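Local coordinates for protein alcohol oxidase (Myceliophthora thermophila, PDB 6F74) that binds FAD as a VAO-type flavoprotein and probably works as an oxidase, drawing electrons from an organic substrate through its flavin cofactor, at residues L57-P62 / P126-N131; N103-P108 / S119-S124; L152-T157 / L171-H176. One frame throughout, in Å; residues are numbered along the deposited sequence.

Interaction 1 of 3, residues L57-P62 / P126-N131. With NAG (2-acetamido-2-deoxy-beta-D-glucopyranose), chain J.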
loop_
_atom_site.group_PDB
_atom_site.type_symbol
_atom_site.label_atom_id
_atom_site.label_comp_id
_atom_site.label_asym_id
_atom_site.label_seq_id
_atom_site.Cartn_x
_atom_site.Cartn_y
_atom_site.Cartn_z
ATOM N N LEU A 57 7.555 26.033 -6.015
ATOM C CA LEU A 57 7.457 25.323 -7.292
ATOM C C LEU A 57 8.813 24.698 -7.600
ATOM O O LEU A 57 9.792 25.390 -7.737
ATOM C CB LEU A 57 7.055 26.267 -8.431
ATOM C CG LEU A 57 6.932 25.650 -9.840
ATOM C CD1 LEU A 57 5.795 24.655 -9.934
ATOM C CD2 LEU A 57 6.857 26.737 -10.911
ATOM N N ILE A 58 8.847 23.382 -7.729
ATOM C CA ILE A 58 10.086 22.674 -8.014
ATOM C C ILE A 58 9.986 22.072 -9.407
ATOM O O ILE A 58 9.023 21.377 -9.703
ATOM C CB ILE A 58 10.319 21.586 -6.978
ATOM C CG1 ILE A 58 10.512 22.217 -5.587
ATOM C CG2 ILE A 58 11.533 20.719 -7.348
ATOM C CD1 ILE A 58 10.341 21.236 -4.425
ATOM N N LYS A 59 10.969 22.361 -10.256
ATOM C CA LYS A 59 11.129 21.663 -11.520
ATOM C C LYS A 59 11.784 20.358 -11.167
ATOM O O LYS A 59 12.863 20.345 -10.581
ATOM C CB LYS A 59 11.988 22.425 -12.506
ATOM C CG LYS A 59 12.123 21.675 -13.832
ATOM C CD LYS A 59 12.983 22.429 -14.824
ATOM C CE LYS A 59 12.842 21.877 -16.234
ATOM N NZ LYS A 59 12.780 20.393 -16.265
ATOM N N THR A 60 11.124 19.249 -11.474
ATOM C CA THR A 60 11.594 17.994 -10.971
ATOM C C THR A 60 12.810 17.555 -11.761
ATOM O O THR A 60 13.036 18.010 -12.914
ATOM C CB THR A 60 10.501 16.914 -10.982
ATOM O OG1 THR A 60 10.113 16.581 -12.323
ATOM C CG2 THR A 60 9.292 17.390 -10.135
ATOM N N SER A 61 13.620 16.729 -11.092
ATOM C CA SER A 61 14.754 16.127 -11.764
ATOM C C SER A 61 14.836 14.658 -11.400
ATOM O O SER A 61 14.689 14.337 -10.230
ATOM C CB SER A 61 16.075 16.820 -11.410
ATOM O OG SER A 61 16.036 18.154 -10.955
ATOM N N PRO A 62 15.065 13.772 -12.393
ATOM C CA PRO A 62 15.212 12.349 -12.077
ATOM C C PRO A 62 16.186 12.112 -10.944
ATOM O O PRO A 62 17.244 12.709 -10.913
ATOM C CB PRO A 62 15.750 11.725 -13.379
ATOM C CG PRO A 62 15.375 12.661 -14.455
ATOM C CD PRO A 62 15.179 14.051 -13.833
ATOM N N PRO A 126 6.070 13.097 -12.580
ATOM C CA PRO A 126 5.710 14.500 -12.776
ATOM C C PRO A 126 6.885 15.410 -13.097
ATOM O O PRO A 126 7.987 15.235 -12.572
ATOM C CB PRO A 126 5.111 14.911 -11.413
ATOM C CG PRO A 126 4.604 13.654 -10.849
ATOM C CD PRO A 126 5.574 12.591 -11.284
ATOM N N TYR A 127 6.608 16.391 -13.953
ATOM C CA TYR A 127 7.596 17.332 -14.481
ATOM C C TYR A 127 7.775 18.553 -13.563
ATOM O O TYR A 127 8.872 19.112 -13.452
ATOM C CB TYR A 127 7.154 17.707 -15.893
ATOM C CG TYR A 127 8.141 18.491 -16.737
ATOM C CD1 TYR A 127 9.136 17.846 -17.495
ATOM C CD2 TYR A 127 8.048 19.868 -16.819
ATOM C CE1 TYR A 127 9.998 18.553 -18.289
ATOM C CE2 TYR A 127 8.934 20.595 -17.593
ATOM C CZ TYR A 127 9.887 19.942 -18.343
ATOM O OH TYR A 127 10.725 20.728 -19.092
ATOM N N TYR A 128 6.710 18.977 -12.907
ATOM C CA TYR A 128 6.800 19.995 -11.852
ATOM C C TYR A 128 6.119 19.476 -10.614
ATOM O O TYR A 128 5.189 18.677 -10.715
ATOM C CB TYR A 128 6.104 21.306 -12.266
ATOM C CG TYR A 128 6.894 22.207 -13.181
ATOM C CD1 TYR A 128 7.909 23.021 -12.685
ATOM C CD2 TYR A 128 6.610 22.271 -14.527
ATOM C CE1 TYR A 128 8.614 23.891 -13.524
ATOM C CE2 TYR A 128 7.296 23.110 -15.374
ATOM C CZ TYR A 128 8.314 23.921 -14.879
ATOM O OH TYR A 128 9.005 24.740 -15.746
ATOM N N ALA A 129 6.574 19.924 -9.461
ATOM C CA ALA A 129 5.867 19.703 -8.205
ATOM C C ALA A 129 5.724 21.002 -7.448
ATOM O O ALA A 129 6.610 21.847 -7.502
ATOM C CB ALA A 129 6.618 18.689 -7.353
ATOM N N VAL A 130 4.606 21.173 -6.749
ATOM C CA VAL A 130 4.439 22.267 -5.781
ATOM C C VAL A 130 4.606 21.678 -4.380
ATOM O O VAL A 130 3.854 20.786 -3.982
ATOM C CB VAL A 130 3.068 22.926 -5.945
ATOM C CG1 VAL A 130 2.807 23.935 -4.836
ATOM C CG2 VAL A 130 2.974 23.597 -7.308
ATOM N N ASN A 131 5.617 22.153 -3.659
ATOM C CA ASN A 131 5.832 21.784 -2.272
ATOM C C ASN A 131 4.788 22.536 -1.429
ATOM O O ASN A 131 5.058 23.620 -0.911
ATOM C CB ASN A 131 7.280 22.122 -1.845
ATOM C CG ASN A 131 7.540 21.873 -0.381
ATOM O OD1 ASN A 131 6.769 21.194 0.273
ATOM N ND2 ASN A 131 8.637 22.436 0.136
HETATM C C1 NAG J . 9.105 22.386 1.492
HETATM C C2 NAG J . 10.614 22.464 1.619
HETATM C C3 NAG J . 10.982 22.336 3.091
HETATM C C4 NAG J . 10.422 23.507 3.886
HETATM C C5 NAG J . 8.915 23.489 3.705
HETATM C C6 NAG J . 8.329 24.753 4.344
HETATM C C7 NAG J . 11.841 21.481 -0.273
HETATM C C8 NAG J . 12.427 20.207 -0.806
HETATM N N2 NAG J . 11.248 21.363 0.913
HETATM O O3 NAG J . 12.397 22.230 3.240
HETATM O O4 NAG J . 10.801 23.401 5.290
HETATM O O5 NAG J . 8.527 23.431 2.307
HETATM O O6 NAG J . 6.927 24.810 4.067
HETATM O O7 NAG J . 11.897 22.531 -0.893
#

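Interaction 2 of 3, residues N103-P108 / S119-S124. With NAG (2-acetamido-2-deoxy-beta-D-glucopyranose), chain E.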
loop_
_atom_site.group_PDB
_atom_site.type_symbol
_atom_site.label_atom_id
_atom_site.label_comp_id
_atom_site.label_asym_id
_atom_site.label_seq_id
_atom_site.Cartn_x
_atom_site.Cartn_y
_atom_site.Cartn_z
ATOM N N ASN A 103 8.291 2.385 -12.819
ATOM C CA ASN A 103 9.035 2.205 -14.060
ATOM C C ASN A 103 10.325 2.990 -13.944
ATOM O O ASN A 103 10.336 4.208 -14.169
ATOM C CB ASN A 103 8.216 2.694 -15.248
ATOM C CG ASN A 103 8.756 2.218 -16.584
ATOM O OD1 ASN A 103 9.646 1.364 -16.649
ATOM N ND2 ASN A 103 8.208 2.779 -17.662
ATOM N N ILE A 104 11.404 2.287 -13.598
ATOM C CA ILE A 104 12.731 2.908 -13.432
ATOM C C ILE A 104 13.273 3.254 -14.827
ATOM O O ILE A 104 13.828 2.385 -15.537
ATOM C CB ILE A 104 13.705 1.974 -12.653
ATOM C CG1 ILE A 104 13.185 1.681 -11.241
ATOM C CG2 ILE A 104 15.107 2.571 -12.551
ATOM C CD1 ILE A 104 13.983 0.656 -10.453
ATOM N N THR A 105 13.073 4.507 -15.230
ATOM C CA THR A 105 13.578 5.032 -16.498
ATOM C C THR A 105 14.846 5.879 -16.321
ATOM O O THR A 105 15.370 6.414 -17.291
ATOM C CB THR A 105 12.501 5.882 -17.195
ATOM O OG1 THR A 105 12.049 6.960 -16.318
ATOM C CG2 THR A 105 11.333 4.968 -17.594
ATOM N N CYS A 106 15.310 6.013 -15.079
ATOM C CA CYS A 106 16.595 6.623 -14.772
ATOM C C CYS A 106 17.237 5.900 -13.608
ATOM O O CYS A 106 17.130 6.317 -12.455
ATOM C CB CYS A 106 16.400 8.124 -14.474
ATOM S SG CYS A 106 17.941 8.983 -14.118
ATOM N N ALA A 107 17.880 4.779 -13.920
ATOM C CA ALA A 107 18.431 3.878 -12.892
ATOM C C ALA A 107 19.620 4.517 -12.168
ATOM O O ALA A 107 20.400 5.234 -12.788
ATOM C CB ALA A 107 18.843 2.553 -13.518
ATOM N N PRO A 108 19.759 4.276 -10.853
ATOM C CA PRO A 108 21.059 4.597 -10.266
ATOM C C PRO A 108 22.128 3.677 -10.847
ATOM O O PRO A 108 21.828 2.525 -11.147
ATOM C CB PRO A 108 20.846 4.342 -8.789
ATOM C CG PRO A 108 19.815 3.278 -8.745
ATOM C CD PRO A 108 18.887 3.597 -9.888
ATOM N N SER A 119 20.315 5.035 -20.194
ATOM C CA SER A 119 19.739 6.342 -20.398
ATOM C C SER A 119 18.992 6.787 -19.182
ATOM O O SER A 119 18.638 5.950 -18.337
ATOM C CB SER A 119 18.788 6.282 -21.595
ATOM O OG SER A 119 19.027 7.425 -22.292
ATOM N N CYS A 120 18.754 8.087 -19.064
ATOM C CA CYS A 120 18.019 8.643 -17.926
ATOM C C CYS A 120 16.977 9.621 -18.456
ATOM O O CYS A 120 17.311 10.691 -18.957
ATOM C CB CYS A 120 18.943 9.371 -16.995
ATOM S SG CYS A 120 18.097 10.288 -15.655
ATOM N N ILE A 121 15.707 9.239 -18.314
ATOM C CA ILE A 121 14.607 10.189 -18.512
ATOM C C ILE A 121 13.693 10.227 -17.288
ATOM O O ILE A 121 13.718 9.325 -16.441
ATOM C CB ILE A 121 13.799 9.906 -19.791
ATOM C CG1 ILE A 121 13.077 8.577 -19.691
ATOM C CG2 ILE A 121 14.716 10.000 -21.013
ATOM C CD1 ILE A 121 12.062 8.338 -20.822
ATOM N N LEU A 122 12.874 11.268 -17.255
ATOM C CA LEU A 122 11.857 11.426 -16.216
ATOM C C LEU A 122 10.839 10.288 -16.288
ATOM O O LEU A 122 10.437 9.700 -15.267
ATOM C CB LEU A 122 11.180 12.798 -16.367
ATOM C CG LEU A 122 10.378 13.337 -15.188
ATOM C CD1 LEU A 122 11.125 13.522 -13.893
ATOM C CD2 LEU A 122 9.871 14.707 -15.564
ATOM N N GLY A 123 10.452 9.966 -17.520
ATOM C CA GLY A 123 9.446 8.955 -17.772
ATOM C C GLY A 123 8.066 9.475 -17.441
ATOM O O GLY A 123 7.651 10.558 -17.902
ATOM N N SER A 124 7.359 8.693 -16.643
ATOM C CA SER A 124 6.023 8.986 -16.228
ATOM C C SER A 124 5.978 9.712 -14.877
ATOM O O SER A 124 4.912 9.850 -14.284
ATOM C CB SER A 124 5.233 7.687 -16.165
ATOM O OG SER A 124 5.845 6.750 -15.285
HETATM C C1 NAG E . 8.540 2.434 -19.011
HETATM C C2 NAG E . 7.229 1.992 -19.663
HETATM C C3 NAG E . 7.443 1.727 -21.147
HETATM C C4 NAG E . 8.054 2.925 -21.842
HETATM C C5 NAG E . 9.318 3.344 -21.105
HETATM C C6 NAG E . 9.904 4.645 -21.602
HETATM C C7 NAG E . 5.481 0.701 -18.454
HETATM C C8 NAG E . 5.046 -0.654 -18.001
HETATM N N2 NAG E . 6.665 0.764 -19.103
HETATM O O3 NAG E . 6.198 1.430 -21.767
HETATM O O4 NAG E . 8.330 2.584 -23.206
HETATM O O5 NAG E . 8.982 3.578 -19.755
HETATM O O6 NAG E . 8.954 5.719 -21.445
HETATM O O7 NAG E . 4.769 1.669 -18.219
HETATM O O HOH W 1 9.355 6.518 -15.066
HETATM O O HOH W 2 6.626 5.223 -17.315
HETATM O O HOH W 3 18.085 4.006 -16.572
#

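Interaction 3 of 3, residues L152-T157 / L171-H176. With FAD (flavin-adenine dinucleotide), chain I.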
loop_
_atom_site.group_PDB
_atom_site.type_symbol
_atom_site.label_atom_id
_atom_site.label_comp_id
_atom_site.label_asym_id
_atom_site.label_seq_id
_atom_site.Cartn_x
_atom_site.Cartn_y
_atom_site.Cartn_z
ATOM N N LEU A 152 -3.046 16.856 -13.012
ATOM C CA LEU A 152 -2.702 17.026 -11.603
ATOM C C LEU A 152 -2.427 15.667 -10.993
ATOM O O LEU A 152 -3.281 14.789 -11.031
ATOM C CB LEU A 152 -3.808 17.742 -10.817
ATOM C CG LEU A 152 -3.501 18.031 -9.340
ATOM C CD1 LEU A 152 -2.412 19.082 -9.218
ATOM C CD2 LEU A 152 -4.743 18.505 -8.624
ATOM N N VAL A 153 -1.240 15.521 -10.410
ATOM C CA VAL A 153 -0.834 14.315 -9.731
ATOM C C VAL A 153 -0.697 14.612 -8.234
ATOM O O VAL A 153 -0.040 15.555 -7.839
ATOM C CB VAL A 153 0.482 13.753 -10.340
ATOM C CG1 VAL A 153 0.871 12.456 -9.659
ATOM C CG2 VAL A 153 0.318 13.514 -11.854
ATOM N N THR A 154 -1.316 13.786 -7.406
ATOM C CA THR A 154 -1.310 13.987 -5.956
ATOM C C THR A 154 -0.365 12.979 -5.313
ATOM O O THR A 154 -0.449 11.795 -5.586
ATOM C CB THR A 154 -2.743 13.871 -5.380
ATOM O OG1 THR A 154 -3.582 14.873 -5.986
ATOM C CG2 THR A 154 -2.765 14.039 -3.827
ATOM N N SER A 155 0.546 13.471 -4.474
ATOM C CA SER A 155 1.438 12.599 -3.709
ATOM C C SER A 155 1.541 13.093 -2.279
ATOM O O SER A 155 1.854 14.255 -2.054
ATOM C CB SER A 155 2.795 12.556 -4.370
ATOM O OG SER A 155 3.687 11.680 -3.722
ATOM N N SER A 156 1.232 12.219 -1.320
ATOM C CA SER A 156 1.587 12.483 0.091
ATOM C C SER A 156 3.001 12.030 0.409
ATOM O O SER A 156 3.710 12.747 1.107
ATOM C CB SER A 156 0.614 11.818 1.045
ATOM O OG SER A 156 -0.661 12.460 0.956
ATOM N N THR A 157 3.395 10.852 -0.102
ATOM C CA THR A 157 4.703 10.249 0.197
ATOM C C THR A 157 5.469 9.562 -0.966
ATOM O O THR A 157 6.662 9.289 -0.829
ATOM C CB THR A 157 4.558 9.160 1.307
ATOM O OG1 THR A 157 3.822 8.041 0.789
ATOM C CG2 THR A 157 3.858 9.741 2.571
ATOM N N LEU A 171 1.695 17.918 -13.250
ATOM C CA LEU A 171 1.996 18.870 -12.183
ATOM C C LEU A 171 1.667 18.161 -10.885
ATOM O O LEU A 171 0.502 17.814 -10.643
ATOM C CB LEU A 171 1.168 20.139 -12.345
ATOM C CG LEU A 171 1.214 21.182 -11.226
ATOM C CD1 LEU A 171 2.651 21.618 -10.882
ATOM C CD2 LEU A 171 0.402 22.389 -11.633
ATOM N N GLU A 172 2.680 17.913 -10.056
ATOM C CA GLU A 172 2.463 17.211 -8.801
ATOM C C GLU A 172 2.039 18.154 -7.659
ATOM O O GLU A 172 2.716 19.119 -7.354
ATOM C CB GLU A 172 3.704 16.430 -8.400
ATOM C CG GLU A 172 3.510 15.549 -7.176
ATOM C CD GLU A 172 4.768 14.843 -6.759
ATOM O OE1 GLU A 172 5.596 15.493 -6.126
ATOM O OE2 GLU A 172 4.907 13.625 -7.025
ATOM N N LEU A 173 0.904 17.856 -7.041
ATOM C CA LEU A 173 0.562 18.406 -5.750
ATOM C C LEU A 173 1.229 17.546 -4.708
ATOM O O LEU A 173 0.721 16.456 -4.368
ATOM C CB LEU A 173 -0.955 18.411 -5.565
ATOM C CG LEU A 173 -1.441 18.902 -4.194
ATOM C CD1 LEU A 173 -1.086 20.363 -3.962
ATOM C CD2 LEU A 173 -2.931 18.673 -4.128
ATOM N N TRP A 174 2.371 18.012 -4.211
ATOM C CA TRP A 174 3.137 17.293 -3.167
ATOM C C TRP A 174 2.720 17.772 -1.769
ATOM O O TRP A 174 2.929 18.926 -1.400
ATOM C CB TRP A 174 4.621 17.536 -3.400
ATOM C CG TRP A 174 5.561 16.676 -2.615
ATOM C CD1 TRP A 174 5.359 15.376 -2.192
ATOM C CD2 TRP A 174 6.866 17.035 -2.181
ATOM N NE1 TRP A 174 6.470 14.928 -1.511
ATOM C CE2 TRP A 174 7.410 15.923 -1.495
ATOM C CE3 TRP A 174 7.641 18.183 -2.320
ATOM C CZ2 TRP A 174 8.700 15.931 -0.951
ATOM C CZ3 TRP A 174 8.927 18.201 -1.769
ATOM C CH2 TRP A 174 9.436 17.073 -1.089
ATOM N N LEU A 175 2.118 16.869 -0.993
ATOM C CA LEU A 175 1.522 17.211 0.299
ATOM C C LEU A 175 2.407 16.925 1.497
ATOM O O LEU A 175 1.984 17.107 2.633
ATOM C CB LEU A 175 0.183 16.496 0.423
ATOM C CG LEU A 175 -0.835 16.937 -0.646
ATOM C CD1 LEU A 175 -2.054 16.027 -0.577
ATOM C CD2 LEU A 175 -1.243 18.400 -0.487
ATOM N N HIS A 176 3.652 16.532 1.260
ATOM C CA HIS A 176 4.539 16.029 2.329
ATOM C C HIS A 176 4.789 17.054 3.444
ATOM O O HIS A 176 4.957 16.686 4.587
ATOM C CB HIS A 176 5.831 15.524 1.703
ATOM C CG HIS A 176 6.787 14.909 2.668
ATOM N ND1 HIS A 176 8.038 15.426 2.896
ATOM C CD2 HIS A 176 6.693 13.795 3.425
ATOM C CE1 HIS A 176 8.665 14.673 3.778
ATOM N NE2 HIS A 176 7.888 13.658 4.085
HETATM P PA FAD I . 1.283 8.055 -2.273
HETATM O O1A FAD I . 2.135 7.437 -3.378
HETATM O O2A FAD I . 1.698 9.409 -1.791
HETATM O O5B FAD I . -0.205 8.091 -2.800
HETATM C C5B FAD I . -0.872 6.888 -3.063
HETATM C C4B FAD I . -2.149 7.189 -3.826
HETATM O O4B FAD I . -2.973 7.953 -2.962
HETATM C C3B FAD I . -2.000 8.017 -5.077
HETATM O O3B FAD I . -3.080 7.667 -5.951
HETATM C C2B FAD I . -2.239 9.435 -4.620
HETATM O O2B FAD I . -2.845 10.296 -5.593
HETATM C C1B FAD I . -3.231 9.239 -3.506
HETATM N N9A FAD I . -3.173 10.208 -2.407
HETATM C C8A FAD I . -2.197 10.331 -1.497
HETATM N N7A FAD I . -2.490 11.299 -0.607
HETATM C C5A FAD I . -3.676 11.790 -0.953
HETATM C C6A FAD I . -4.544 12.830 -0.402
HETATM N N6A FAD I . -4.112 13.481 0.702
HETATM N N1A FAD I . -5.716 13.076 -1.046
HETATM C C2A FAD I . -6.077 12.378 -2.154
HETATM N N3A FAD I . -5.328 11.386 -2.701
HETATM C C4A FAD I . -4.136 11.066 -2.133
HETATM N N1 FAD I . 0.173 -0.914 3.107
HETATM C C2 FAD I . -0.423 -1.637 4.082
HETATM O O2 FAD I . -1.662 -1.842 4.011
HETATM N N3 FAD I . 0.263 -2.118 5.139
HETATM C C4 FAD I . 1.589 -1.945 5.278
HETATM O O4 FAD I . 2.225 -2.408 6.247
HETATM C C4X FAD I . 2.321 -1.182 4.245
HETATM N N5 FAD I . 3.652 -0.984 4.326
HETATM C C5X FAD I . 4.294 -0.272 3.367
HETATM C C6 FAD I . 5.668 -0.060 3.476
HETATM C C7 FAD I . 6.367 0.676 2.535
HETATM C C7M FAD I . 7.849 0.786 2.795
HETATM C C8 FAD I . 5.637 1.272 1.381
HETATM C C8M FAD I . 6.319 2.134 0.327
HETATM C C9 FAD I . 4.271 1.043 1.254
HETATM C C9A FAD I . 3.549 0.299 2.204
HETATM N N10 FAD I . 2.148 0.073 2.124
HETATM C C10 FAD I . 1.512 -0.671 3.128
HETATM C "C1'" FAD I . 1.327 0.516 0.973
HETATM C "C2'" FAD I . 0.530 1.774 1.067
HETATM O "O2'" FAD I . -0.683 1.456 1.745
HETATM C "C3'" FAD I . 0.179 2.258 -0.344
HETATM O "O3'" FAD I . 1.346 2.337 -1.183
HETATM C "C4'" FAD I . -0.534 3.603 -0.321
HETATM O "O4'" FAD I . -0.849 4.001 -1.659
HETATM C "C5'" FAD I . 0.310 4.665 0.367
HETATM O "O5'" FAD I . -0.375 5.905 0.388
HETATM P P FAD I . 0.582 7.165 0.398
HETATM O O1P FAD I . 1.640 6.995 1.452
HETATM O O2P FAD I . -0.307 8.364 0.420
HETATM O O3P FAD I . 1.282 6.988 -1.051
#

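Interaction 1 of 3, residues L57-P62 / P126-N131
Leu57, Ile58 and Lys59 pair antiparallel with Val130, Ala129 and Tyr128, placing strand 57-59 at the edge of the mixed four-stranded sheet of the FAD-binding part. Two nearly straight backbone bonds join Ile58 and Ala129, the hydrogen-bonded pair. Leu57, Lys59, Tyr128 and Val130 share one face. There CG of Leu57 lies anti to the backbone N (chi1 179°), which swings CD1 across to Tyr128 CD1 at 3.8 Å and to Val130 CG2 at 4.0 Å. Branched apolar groups suit this side, since Trp45 and Phe48 of helix 42-52 cover it and Trp45 stacks on the Tyr128 ring. Lys59 lays its aliphatic part beside that same ring, CB 3.8 Å from Tyr128 CE1. Its chain then bends at the last torsion, bringing NZ obliquely to the neighbouring Tyr127 ring in an off-centre cation-pi contact, 4.1 Å from the centroid and 33° off the normal. Long and flexible, lysine can thus touch both tyrosines while keeping its charge at the surface. Past the strand, Thr60 grips the turn into 128-131 twice: its N-H bonds to Tyr127 O, and OG1 gives a short bond of 2.5 Å to Pro126 O, in plane on a lone pair. At the far end Ile58 CD1 approaches CB of Asn131, and the glycan begins on that asparagine, with Asn131 ND2 bonded covalently to NAG C1 at 1.4 Å.

Interaction 2 of 3, residues N103-P108 / S119-S124
Cys106 and Cys120 are joined by a disulfide, their SG atoms 2.0 Å apart, and this bond makes the tight part of a contact between two irregular loop segments. Both sulfurs extend away from their backbone nitrogens (chi1 -179° and 172°) and meet with a chi3 of -87°, near the relaxed right angle. Pro62 and Tyr68 lie against the bridge. Next to it Thr105 and Ile121 bond each other twice. Ile121 N donates to Thr105 O at 3.0 Å, and Thr105 OG1 returns a bond of 2.9 Å to Ile121 O, coming from above that carbonyl's plane. CB of Thr105 also rests on Ile121 CG1, so the threonine serves with both hydroxyl and carbon. Gly123 fits here because its phi is positive and a CB would run into Thr105 OG1.

Away from this core the segments draw apart and water fills in. One water donates to both Asn103 O and Thr105 OG1, which makes the hydroxyl acceptor as well as donor; a second joins Asn103 ND2, at 2.9 Å, to Ser124 OG. Across the backbones from the disulfide, a third accepts from Ala107 N and donates to Ser119 O, 2.7 Å away. On the solvent side Asn103 ND2 carries an N-acetylglucosamine whose O5 lies 3.5 Å from Thr105 CG2. Asn103, Ile104 and Thr105 spell the Asn-X-Thr signal for N-glycosylation, so Thr105 is both part of that signal and a fastening of the loop. A covalent bond beside hydrated, sugar-bearing edges fits a secreted protein: cystine fixes a loop devoid of helix and strand, where two direct hydrogen bonds and bridging waters alone would probably hold it less firmly.

Interaction 3 of 3, residues L152-T157 / L171-H176
Residues 152-155 and 171-174 run as parallel neighbours, 28° apart in direction, with Val153 N, Leu173 N, Ser155 N and Leu175 N bonded in turn to Leu171 O, Val153 O, Leu173 O and Ser155 O. On one face Leu152 CD1 reaches across to Leu173 CB at 4.0 Å, an apolar surface packed by helix 135-147. On the other, Glu172 stretches out, chi1 at -174° and the chain extended beyond CG, and lays its carboxylate beside Ser155, OE2 lying 3.6 Å from CB. A small serine fits beside this acid, whose OE2 is salt-bridged to Arg98. With an alanine in place of Glu172, Arg98 would probably lose its buried partner and a gap would open beside the CB of Ser155. As in the FAD-binding domains of the VAO family, the end of strand 152-155 and the loop after it hold the dinucleotide. Thr154 O accepts the ribose hydroxyl O2B at 2.8 Å. Leu175 CD1 comes close to both Thr154 CG2 and adenine N6A, so an apolar methyl borders the adenine amino group. Backbone N-H groups hold the phosphate oxygen O2A: Thr157 N points almost straight at it, 2.8 Å away, and Ser156 N adds a weak bond. Small hydroxyl residues suit the places beside them, Ser156 OG donating to adenine N7A at 2.7 Å and Thr157 OG1 to O1P at 2.5 Å; the latter hydroxyl also accepts from His159 N. Farther out, His176 CB sits 3.2 Å above one face of the Trp174 indole, offset toward its rim, while Ser156 O meets the imidazole edge.

How the interactions relate
Interactions 1 and 3 belong to one mixed sheet, ordered 57-59, 128-131, 171-174, 152-155, so their centres lie only 10 Å apart. Strands 128-131 and 171-174 join them through probable backbone bonds such as Val130 N to Glu172 O at 2.9 Å. Helix 135-147 connects 128-131 to 152-155 in a beta-alpha-beta crossover. Interaction 2 falls along the chain between the two halves of interaction 1, in the long loop before 128-131; their centres are 15 Å apart, and Leu122 touches Thr60 and Tyr127. It is 19 Å from interaction 3, centre to centre, without touching it. The sheet thus holds a glycosylated asparagine at the end of 128-131 and contacts FAD from edge strand 152-155.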